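Local atomic coordinates of chitosanase (Gynuella sunshinyii YC6258, PDB entry 6X2Q), a protein that probably cleaves chitosan as a family 46 glycoside hydrolase and is seen here with glucosamine sugar units bound in its cleft. Residues Q190-P195 with D202-S207; A161-K166 with K182-I187. All blocks are in the same frame, centred on the assembly; numbering follows the deposited sequence.

Contact 1: residues Q190-P195 with D202-S207. With GCS (2-amino-2-deoxy-beta-D-glucopyranose), chain C.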
ATOM      1  N   GLN A 190      10.628   7.692  -9.998  1.00 30.77           N
ATOM      2  CA  GLN A 190      12.055   7.889  -9.755  1.00 30.44           C
ATOM      3  C   GLN A 190      12.486   7.254  -8.440  1.00 32.78           C
ATOM      4  O   GLN A 190      13.582   6.681  -8.350  1.00 29.62           O
ATOM      5  CB  GLN A 190      12.387   9.379  -9.759  1.00 27.68           C
ATOM      6  CG  GLN A 190      12.491   9.980 -11.154  1.00 33.02           C
ATOM      7  CD  GLN A 190      12.313  11.485 -11.158  1.00 32.02           C
ATOM      8  OE1 GLN A 190      12.595  12.162 -10.167  1.00 36.85           O
ATOM      9  NE2 GLN A 190      11.840  12.017 -12.274  1.00 37.80           N
ATOM     10  N   VAL A 191      11.636   7.344  -7.407  1.00 28.42           N
ATOM     11  CA  VAL A 191      11.975   6.740  -6.117  1.00 29.27           C
ATOM     12  C   VAL A 191      11.943   5.219  -6.210  1.00 30.74           C
ATOM     13  O   VAL A 191      12.806   4.531  -5.646  1.00 33.03           O
ATOM     14  CB  VAL A 191      11.034   7.261  -5.013  1.00 32.79           C
ATOM     15  CG1 VAL A 191      11.042   6.356  -3.774  1.00 31.57           C
ATOM     16  CG2 VAL A 191      11.332   8.735  -4.641  1.00 29.08           C
ATOM     17  N   LEU A 192      10.950   4.662  -6.909  1.00 27.84           N
ATOM     18  CA  LEU A 192      10.899   3.211  -7.067  1.00 26.43           C
ATOM     19  C   LEU A 192      12.123   2.694  -7.834  1.00 35.95           C
ATOM     20  O   LEU A 192      12.659   1.626  -7.511  1.00 31.64           O
ATOM     21  CB  LEU A 192       9.596   2.805  -7.758  1.00 25.18           C
ATOM     22  CG  LEU A 192       8.307   2.935  -6.905  1.00 33.82           C
ATOM     23  CD1 LEU A 192       7.029   2.620  -7.719  1.00 26.32           C
ATOM     24  CD2 LEU A 192       8.365   2.088  -5.593  1.00 23.22           C
ATOM     25  N   ARG A 193      12.577   3.445  -8.851  1.00 34.19           N
ATOM     26  CA  ARG A 193      13.760   3.050  -9.612  1.00 35.27           C
ATOM     27  C   ARG A 193      15.039   3.262  -8.818  1.00 37.97           C
ATOM     28  O   ARG A 193      16.012   2.522  -9.008  1.00 41.58           O
ATOM     29  CB  ARG A 193      13.852   3.839 -10.926  1.00 35.62           C
ATOM     30  CG  ARG A 193      12.903   3.373 -12.025  1.00 43.46           C
ATOM     31  CD  ARG A 193      13.624   3.097 -13.353  1.00 54.57           C
ATOM     32  NE  ARG A 193      12.679   2.686 -14.392  1.00 62.95           N
ATOM     33  CZ  ARG A 193      12.068   1.500 -14.434  1.00 62.02           C
ATOM     34  NH1 ARG A 193      12.320   0.583 -13.505  1.00 53.86           N
ATOM     35  NH2 ARG A 193      11.206   1.224 -15.414  1.00 59.81           N
ATOM     36  N   HIS A 194      15.072   4.265  -7.943  1.00 37.02           N
ATOM     37  CA  HIS A 194      16.301   4.662  -7.254  1.00 35.38           C
ATOM     38  C   HIS A 194      16.027   4.951  -5.794  1.00 31.79           C
ATOM     39  O   HIS A 194      16.195   6.082  -5.325  1.00 33.50           O
ATOM     40  CB  HIS A 194      16.929   5.875  -7.938  1.00 38.18           C
ATOM     41  CG  HIS A 194      17.367   5.585  -9.331  1.00 42.89           C
ATOM     42  ND1 HIS A 194      16.840   6.235 -10.427  1.00 42.44           N
ATOM     43  CD2 HIS A 194      18.236   4.665  -9.812  1.00 38.50           C
ATOM     44  CE1 HIS A 194      17.391   5.747 -11.524  1.00 41.76           C
ATOM     45  NE2 HIS A 194      18.240   4.793 -11.179  1.00 44.59           N
ATOM     46  N   PRO A 195      15.648   3.938  -5.027  1.00 30.09           N
ATOM     47  CA  PRO A 195      15.334   4.181  -3.616  1.00 33.31           C
ATOM     48  C   PRO A 195      16.592   4.433  -2.797  1.00 37.91           C
ATOM     49  O   PRO A 195      17.664   3.890  -3.073  1.00 41.56           O
ATOM     50  CB  PRO A 195      14.622   2.893  -3.177  1.00 33.72           C
ATOM     51  CG  PRO A 195      15.009   1.852  -4.181  1.00 35.35           C
ATOM     52  CD  PRO A 195      15.440   2.537  -5.438  1.00 33.07           C
ATOM     53  N   ASP A 202      15.533  -3.906  -5.972  1.00 35.42           N
ATOM     54  CA  ASP A 202      15.010  -4.893  -6.913  1.00 36.96           C
ATOM     55  C   ASP A 202      13.492  -4.998  -6.821  1.00 42.28           C
ATOM     56  O   ASP A 202      12.797  -5.000  -7.842  1.00 43.78           O
ATOM     57  CB  ASP A 202      15.635  -6.267  -6.648  1.00 45.82           C
ATOM     58  CG  ASP A 202      17.103  -6.339  -7.027  1.00 55.48           C
ATOM     59  OD1 ASP A 202      17.796  -7.224  -6.465  1.00 55.22           O
ATOM     60  OD2 ASP A 202      17.552  -5.535  -7.887  1.00 49.80           O
ATOM     61  N   GLU A 203      12.965  -5.141  -5.597  1.00 41.46           N
ATOM     62  CA  GLU A 203      11.519  -5.233  -5.406  1.00 40.85           C
ATOM     63  C   GLU A 203      10.815  -4.034  -6.024  1.00 36.54           C
ATOM     64  O   GLU A 203       9.898  -4.182  -6.837  1.00 36.81           O
ATOM     65  CB  GLU A 203      11.194  -5.321  -3.913  1.00 41.16           C
ATOM     66  CG  GLU A 203      10.863  -6.701  -3.419  1.00 54.20           C
ATOM     67  CD  GLU A 203       9.525  -7.204  -3.921  1.00 60.32           C
ATOM     68  OE1 GLU A 203       9.515  -8.073  -4.821  1.00 63.13           O
ATOM     69  OE2 GLU A 203       8.483  -6.736  -3.413  1.00 61.43           O
ATOM     70  N   TRP A 204      11.253  -2.833  -5.663  1.00 33.86           N
ATOM     71  CA  TRP A 204      10.532  -1.639  -6.077  1.00 32.68           C
ATOM     72  C   TRP A 204      10.740  -1.340  -7.558  1.00 38.72           C
ATOM     73  O   TRP A 204       9.793  -0.955  -8.257  1.00 32.37           O
ATOM     74  CB  TRP A 204      10.970  -0.460  -5.219  1.00 32.51           C
ATOM     75  CG  TRP A 204      10.260  -0.392  -3.909  1.00 30.53           C
ATOM     76  CD1 TRP A 204       9.441  -1.345  -3.362  1.00 30.54           C
ATOM     77  CD2 TRP A 204      10.297   0.693  -2.980  1.00 28.24           C
ATOM     78  NE1 TRP A 204       8.970  -0.917  -2.140  1.00 30.69           N
ATOM     79  CE2 TRP A 204       9.477   0.335  -1.888  1.00 31.19           C
ATOM     80  CE3 TRP A 204      10.944   1.934  -2.964  1.00 29.72           C
ATOM     81  CZ2 TRP A 204       9.284   1.179  -0.797  1.00 31.70           C
ATOM     82  CZ3 TRP A 204      10.745   2.776  -1.881  1.00 33.08           C
ATOM     83  CH2 TRP A 204       9.927   2.394  -0.812  1.00 33.67           C
ATOM     84  N   SER A 205      11.969  -1.515  -8.055  1.00 33.83           N
ATOM     85  CA  SER A 205      12.248  -1.240  -9.459  1.00 39.18           C
ATOM     86  C   SER A 205      11.332  -2.042 -10.384  1.00 36.31           C
ATOM     87  O   SER A 205      10.836  -1.517 -11.385  1.00 42.27           O
ATOM     88  CB  SER A 205      13.716  -1.538  -9.772  1.00 42.32           C
ATOM     89  OG  SER A 205      13.999  -1.156 -11.104  1.00 50.23           O
ATOM     90  N   GLU A 206      11.086  -3.309 -10.064  1.00 34.15           N
ATOM     91  CA  GLU A 206      10.201  -4.131 -10.881  1.00 39.23           C
ATOM     92  C   GLU A 206       8.724  -3.781 -10.710  1.00 38.20           C
ATOM     93  O   GLU A 206       7.876  -4.413 -11.353  1.00 38.39           O
ATOM     94  CB  GLU A 206      10.413  -5.607 -10.540  1.00 46.38           C
ATOM     95  CG  GLU A 206      11.819  -6.108 -10.825  1.00 56.54           C
ATOM     96  CD  GLU A 206      11.881  -7.623 -10.949  1.00 72.82           C
ATOM     97  OE1 GLU A 206      11.624  -8.138 -12.065  1.00 81.34           O
ATOM     98  OE2 GLU A 206      12.178  -8.299  -9.935  1.00 79.81           O
ATOM     99  N   SER A 207       8.380  -2.821  -9.858  1.00 33.36           N
ATOM    100  CA  SER A 207       6.982  -2.513  -9.598  1.00 39.16           C
ATOM    101  C   SER A 207       6.522  -1.202 -10.237  1.00 35.66           C
ATOM    102  O   SER A 207       5.441  -0.715  -9.905  1.00 34.91           O
ATOM    103  CB  SER A 207       6.734  -2.466  -8.092  1.00 35.84           C
ATOM    104  OG  SER A 207       7.023  -1.165  -7.591  1.00 36.23           O
TER
HETATM  105  C1  GCS C 304       6.397  -5.002  -0.205  1.00 49.11           C
HETATM  106  C2  GCS C 304       7.296  -3.717  -0.639  1.00 44.14           C
HETATM  107  C3  GCS C 304       6.863  -2.675   0.508  1.00 39.32           C
HETATM  108  C4  GCS C 304       5.355  -2.617   0.933  1.00 44.32           C
HETATM  109  C5  GCS C 304       4.357  -3.787   0.909  1.00 45.05           C
HETATM  110  C6  GCS C 304       3.243  -3.299   0.553  1.00 43.90           C
HETATM  111  N2  GCS C 304       8.625  -3.946  -0.702  1.00 48.73           N
HETATM  112  O1  GCS C 304       6.629  -5.840  -1.263  1.00 53.74           O
HETATM  113  O3  GCS C 304       7.030  -1.427  -0.197  1.00 37.46           O
HETATM  114  O5  GCS C 304       5.055  -4.753   0.020  1.00 45.65           O
HETATM  115  O6  GCS C 304       2.396  -4.307  -0.024  1.00 47.33           O

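Contact 2: residues A161-K166 with K182-I187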
ATOM      1  N   ALA A 161       6.204  16.284  -0.271  1.00 32.86           N
ATOM      2  CA  ALA A 161       6.950  17.523  -0.073  1.00 37.55           C
ATOM      3  C   ALA A 161       7.747  17.881  -1.317  1.00 35.69           C
ATOM      4  O   ALA A 161       7.782  19.045  -1.729  1.00 37.37           O
ATOM      5  CB  ALA A 161       7.874  17.398   1.136  1.00 36.76           C
ATOM      6  N   ARG A 162       8.385  16.891  -1.940  1.00 36.68           N
ATOM      7  CA  ARG A 162       9.147  17.179  -3.149  1.00 37.10           C
ATOM      8  C   ARG A 162       8.229  17.517  -4.314  1.00 36.75           C
ATOM      9  O   ARG A 162       8.570  18.368  -5.143  1.00 36.17           O
ATOM     10  CB  ARG A 162      10.066  16.004  -3.491  1.00 37.32           C
ATOM     11  CG  ARG A 162      11.063  15.690  -2.373  1.00 41.36           C
ATOM     12  CD  ARG A 162      12.312  14.952  -2.878  1.00 47.15           C
ATOM     13  NE  ARG A 162      12.046  13.562  -3.259  1.00 48.52           N
ATOM     14  CZ  ARG A 162      11.992  12.548  -2.393  1.00 45.85           C
ATOM     15  NH1 ARG A 162      12.183  12.767  -1.096  1.00 42.30           N
ATOM     16  NH2 ARG A 162      11.737  11.317  -2.828  1.00 42.01           N
ATOM     17  N   THR A 163       7.052  16.893  -4.388  1.00 36.95           N
ATOM     18  CA  THR A 163       6.114  17.305  -5.426  1.00 35.92           C
ATOM     19  C   THR A 163       5.737  18.772  -5.255  1.00 36.08           C
ATOM     20  O   THR A 163       5.764  19.548  -6.218  1.00 38.77           O
ATOM     21  CB  THR A 163       4.874  16.415  -5.418  1.00 31.56           C
ATOM     22  OG1 THR A 163       5.258  15.051  -5.640  1.00 30.60           O
ATOM     23  CG2 THR A 163       3.931  16.833  -6.534  1.00 30.66           C
ATOM     24  N   THR A 164       5.453  19.187  -4.025  1.00 37.29           N
ATOM     25  CA  THR A 164       4.995  20.551  -3.791  1.00 41.54           C
ATOM     26  C   THR A 164       6.110  21.563  -4.032  1.00 40.78           C
ATOM     27  O   THR A 164       5.864  22.651  -4.567  1.00 38.31           O
ATOM     28  CB  THR A 164       4.435  20.668  -2.377  1.00 40.09           C
ATOM     29  OG1 THR A 164       3.335  19.761  -2.247  1.00 40.35           O
ATOM     30  CG2 THR A 164       3.960  22.097  -2.093  1.00 37.32           C
ATOM     31  N   ALA A 165       7.341  21.218  -3.653  1.00 40.05           N
ATOM     32  CA  ALA A 165       8.486  22.062  -3.982  1.00 38.38           C
ATOM     33  C   ALA A 165       8.616  22.266  -5.490  1.00 39.50           C
ATOM     34  O   ALA A 165       8.844  23.388  -5.954  1.00 44.15           O
ATOM     35  CB  ALA A 165       9.765  21.443  -3.408  1.00 33.19           C
ATOM     36  N   LYS A 166       8.446  21.196  -6.268  1.00 39.62           N
ATOM     37  CA  LYS A 166       8.703  21.244  -7.706  1.00 35.36           C
ATOM     38  C   LYS A 166       7.691  22.118  -8.442  1.00 38.35           C
ATOM     39  O   LYS A 166       8.064  22.870  -9.351  1.00 34.37           O
ATOM     40  CB  LYS A 166       8.702  19.819  -8.273  1.00 34.83           C
ATOM     41  CG  LYS A 166       8.889  19.717  -9.782  1.00 38.10           C
ATOM     42  CD  LYS A 166      10.340  19.943 -10.169  1.00 44.62           C
ATOM     43  CE  LYS A 166      10.465  20.620 -11.521  1.00 45.30           C
ATOM     44  NZ  LYS A 166      10.964  19.699 -12.583  1.00 61.00           N
ATOM     45  N   LYS A 182       0.754  14.763 -11.883  1.00 29.81           N
ATOM     46  CA  LYS A 182       1.714  14.229 -12.846  1.00 31.72           C
ATOM     47  C   LYS A 182       3.133  14.285 -12.285  1.00 32.95           C
ATOM     48  O   LYS A 182       3.915  13.330 -12.422  1.00 30.51           O
ATOM     49  CB  LYS A 182       1.617  14.999 -14.158  1.00 36.14           C
ATOM     50  CG  LYS A 182       2.169  14.248 -15.360  1.00 40.66           C
ATOM     51  CD  LYS A 182       2.767  15.200 -16.361  1.00 48.02           C
ATOM     52  CE  LYS A 182       2.160  15.025 -17.759  1.00 55.03           C
ATOM     53  NZ  LYS A 182       3.009  15.705 -18.800  1.00 54.11           N
ATOM     54  N   THR A 183       3.463  15.390 -11.623  1.00 29.43           N
ATOM     55  CA  THR A 183       4.749  15.517 -10.959  1.00 29.04           C
ATOM     56  C   THR A 183       4.918  14.449  -9.876  1.00 31.49           C
ATOM     57  O   THR A 183       5.987  13.831  -9.759  1.00 30.68           O
ATOM     58  CB  THR A 183       4.859  16.923 -10.370  1.00 29.43           C
ATOM     59  OG1 THR A 183       4.654  17.890 -11.413  1.00 36.59           O
ATOM     60  CG2 THR A 183       6.211  17.146  -9.753  1.00 33.34           C
ATOM     61  N   PHE A 184       3.866  14.205  -9.086  1.00 28.89           N
ATOM     62  CA  PHE A 184       3.951  13.193  -8.031  1.00 28.18           C
ATOM     63  C   PHE A 184       4.228  11.817  -8.620  1.00 24.48           C
ATOM     64  O   PHE A 184       5.045  11.061  -8.097  1.00 30.61           O
ATOM     65  CB  PHE A 184       2.655  13.165  -7.208  1.00 28.33           C
ATOM     66  CG  PHE A 184       2.627  12.065  -6.153  1.00 32.58           C
ATOM     67  CD1 PHE A 184       3.236  12.252  -4.913  1.00 24.60           C
ATOM     68  CD2 PHE A 184       2.017  10.843  -6.416  1.00 26.89           C
ATOM     69  CE1 PHE A 184       3.209  11.254  -3.953  1.00 29.11           C
ATOM     70  CE2 PHE A 184       1.985   9.845  -5.459  1.00 28.17           C
ATOM     71  CZ  PHE A 184       2.584  10.046  -4.228  1.00 27.37           C
ATOM     72  N   LEU A 185       3.536  11.461  -9.702  1.00 26.31           N
ATOM     73  CA  LEU A 185       3.743  10.150 -10.301  1.00 27.11           C
ATOM     74  C   LEU A 185       5.167  10.004 -10.840  1.00 32.27           C
ATOM     75  O   LEU A 185       5.783   8.942 -10.692  1.00 32.97           O
ATOM     76  CB  LEU A 185       2.709   9.908 -11.403  1.00 26.28           C
ATOM     77  CG  LEU A 185       1.242   9.895 -10.944  1.00 28.41           C
ATOM     78  CD1 LEU A 185       0.293   9.741 -12.149  1.00 23.77           C
ATOM     79  CD2 LEU A 185       1.006   8.808  -9.886  1.00 29.24           C
ATOM     80  N   LYS A 186       5.721  11.071 -11.439  1.00 28.42           N
ATOM     81  CA  LYS A 186       7.078  10.996 -11.974  1.00 31.68           C
ATOM     82  C   LYS A 186       8.099  10.893 -10.852  1.00 31.08           C
ATOM     83  O   LYS A 186       9.072  10.134 -10.953  1.00 31.48           O
ATOM     84  CB  LYS A 186       7.372  12.213 -12.855  1.00 29.12           C
ATOM     85  CG  LYS A 186       6.589  12.197 -14.162  1.00 37.45           C
ATOM     86  CD  LYS A 186       7.118  13.205 -15.172  1.00 43.94           C
ATOM     87  CE  LYS A 186       6.882  14.617 -14.699  1.00 42.11           C
ATOM     88  NZ  LYS A 186       8.145  15.402 -14.850  1.00 52.37           N
ATOM     89  N   ILE A 187       7.894  11.660  -9.781  1.00 29.51           N
ATOM     90  CA  ILE A 187       8.746  11.549  -8.607  1.00 33.51           C
ATOM     91  C   ILE A 187       8.642  10.150  -8.006  1.00 35.18           C
ATOM     92  O   ILE A 187       9.651   9.549  -7.618  1.00 31.20           O
ATOM     93  CB  ILE A 187       8.383  12.654  -7.600  1.00 33.62           C
ATOM     94  CG1 ILE A 187       8.935  13.994  -8.112  1.00 34.57           C
ATOM     95  CG2 ILE A 187       8.883  12.296  -6.194  1.00 35.57           C
ATOM     96  CD1 ILE A 187       8.594  15.185  -7.262  1.00 34.68           C
TER

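Contact 1: residues Q190-P195 with D202-S207
Trp204 works in two directions at once: Leu192 lies against one face of its indole, while NE1 at the ring edge reaches a bound glucosamine. The contact joins the C-terminal end of helix 177-193 to the short helix 201-205, a helix-loop-helix element of the GH46 fold, in the lysozyme clan, that brings Glu203 and Trp204 into the sugar pocket. From Leu192, CD2 sits 3.3 Å above the indole plane, displaced toward the rim, and comes within 3.5 Å of Trp204 CD2; the two side chains cross at about a right angle. Val191 CG1 and Pro195 CB approach the six-membered part of the indole more obliquely, the latter at 3.8 Å from Trp204 CE3. Gln146, His147 and Arg37 also touch the indole, which is consistent with a ring fixed from several directions. The side chain of Trp204 starts out toward helix 177-193; with its CG anti to the carbonyl carbon (chi1 -83°), the indole lies beside Leu192 CD2, and its NE1 edge meets the sugar. The NE1 hydrogen bond to GCS O3 measures 2.8 Å, with an N-H...O angle of 149°, and O3 lies near the ring plane. Glu203, whose carboxylate leads off from helix 177-193, accepts a weak hydrogen bond at OE2 from GCS O1, and Asp35 and the Gln146 carbonyl also bind glucosamine. Polar contact between the segments is slight: Arg193 NH1 gives the Ser205 carbonyl oxygen a weak, strongly bent bond at 123°. Beyond the last helical turn, Ser207 OG hydrogen-bonds to Gln146 NE2 and also turns back to the Trp204 carbonyl, which receives the Ser207 backbone N-H as well. That hydroxyl lies in the carbonyl plane on a lone pair, 2.9 Å between Ser207 OG and Trp204 O.

Contact 2: residues A161-K166 with K182-I187
Thr163 lies obliquely across Phe184 where helices 156-167 and 177-193 draw together, and its two branches meet different parts of the partner helix. OG1 comes in at the edge of the phenyl ring, near its plane, 3.5 Å from Phe184 CD1, and sits 3.3 Å from Phe184 CA. This hydroxyl is hydrogen-bonded to the Met159 carbonyl one turn earlier in its own helix, so it can lie among carbons without needing a partner across the interface. With OG1 anti to the carbonyl carbon (chi1 -59°), CG2 of Thr163 is left anti to the backbone N, reaches Thr183 CB at 3.9 Å and also rests against the backbone of Phe184. Replacing Thr163 by alanine removes both branches, which is likely to leave a gap beside Phe184 and Thr183 and the Met159 carbonyl without its hydroxyl partner. One turn along helix 177-193 from Thr183, Ile187 starts toward helix 156-167, and its CD1 reaches Thr163 N at 3.7 Å and brushes the CB of Arg162. Nearer the start of the 182-187 segment, Lys166 and Thr183 cross at about a right angle, with Lys166 CG 3.7 Å from Thr183 CG2, so the lysine contributes only its aliphatic stem. Thr183 OG1 is bound to the Arg179 carbonyl, and the Arg162 guanidinium to that of Gly153. No hydrogen bond links the segments, whose axes approach to 9.0 Å with their directions 129° apart. Inward, Phe184 meets the Trp180 ring and touches Leu140 and Ala143 of helix 134-147, while Leu185 and Lys186 touch Met215, placing helix 177-193 between helix 156-167 and helix 209-219.

Both contacts use helix 177-193, contact 2 in its middle and contact 1 at its C-terminal end, with centres about 16 Å apart. Contact 1 is largely buried and opens onto the sugar cleft, combining apolar packing round an aromatic ring with ligand hydrogen bonds. Contact 2, farther from the chain centre and only partly buried, is helix-to-helix packing in which threonine hydroxyls are satisfied within their own helices and lysine and arginine lie toward the surface. The two meet where Val191 of segment 190-195 packs against Arg162 of segment 161-166. Helix 134-147 touches both, through Gln146 and His147 at contact 1 and Leu140 and Ala143 at contact 2.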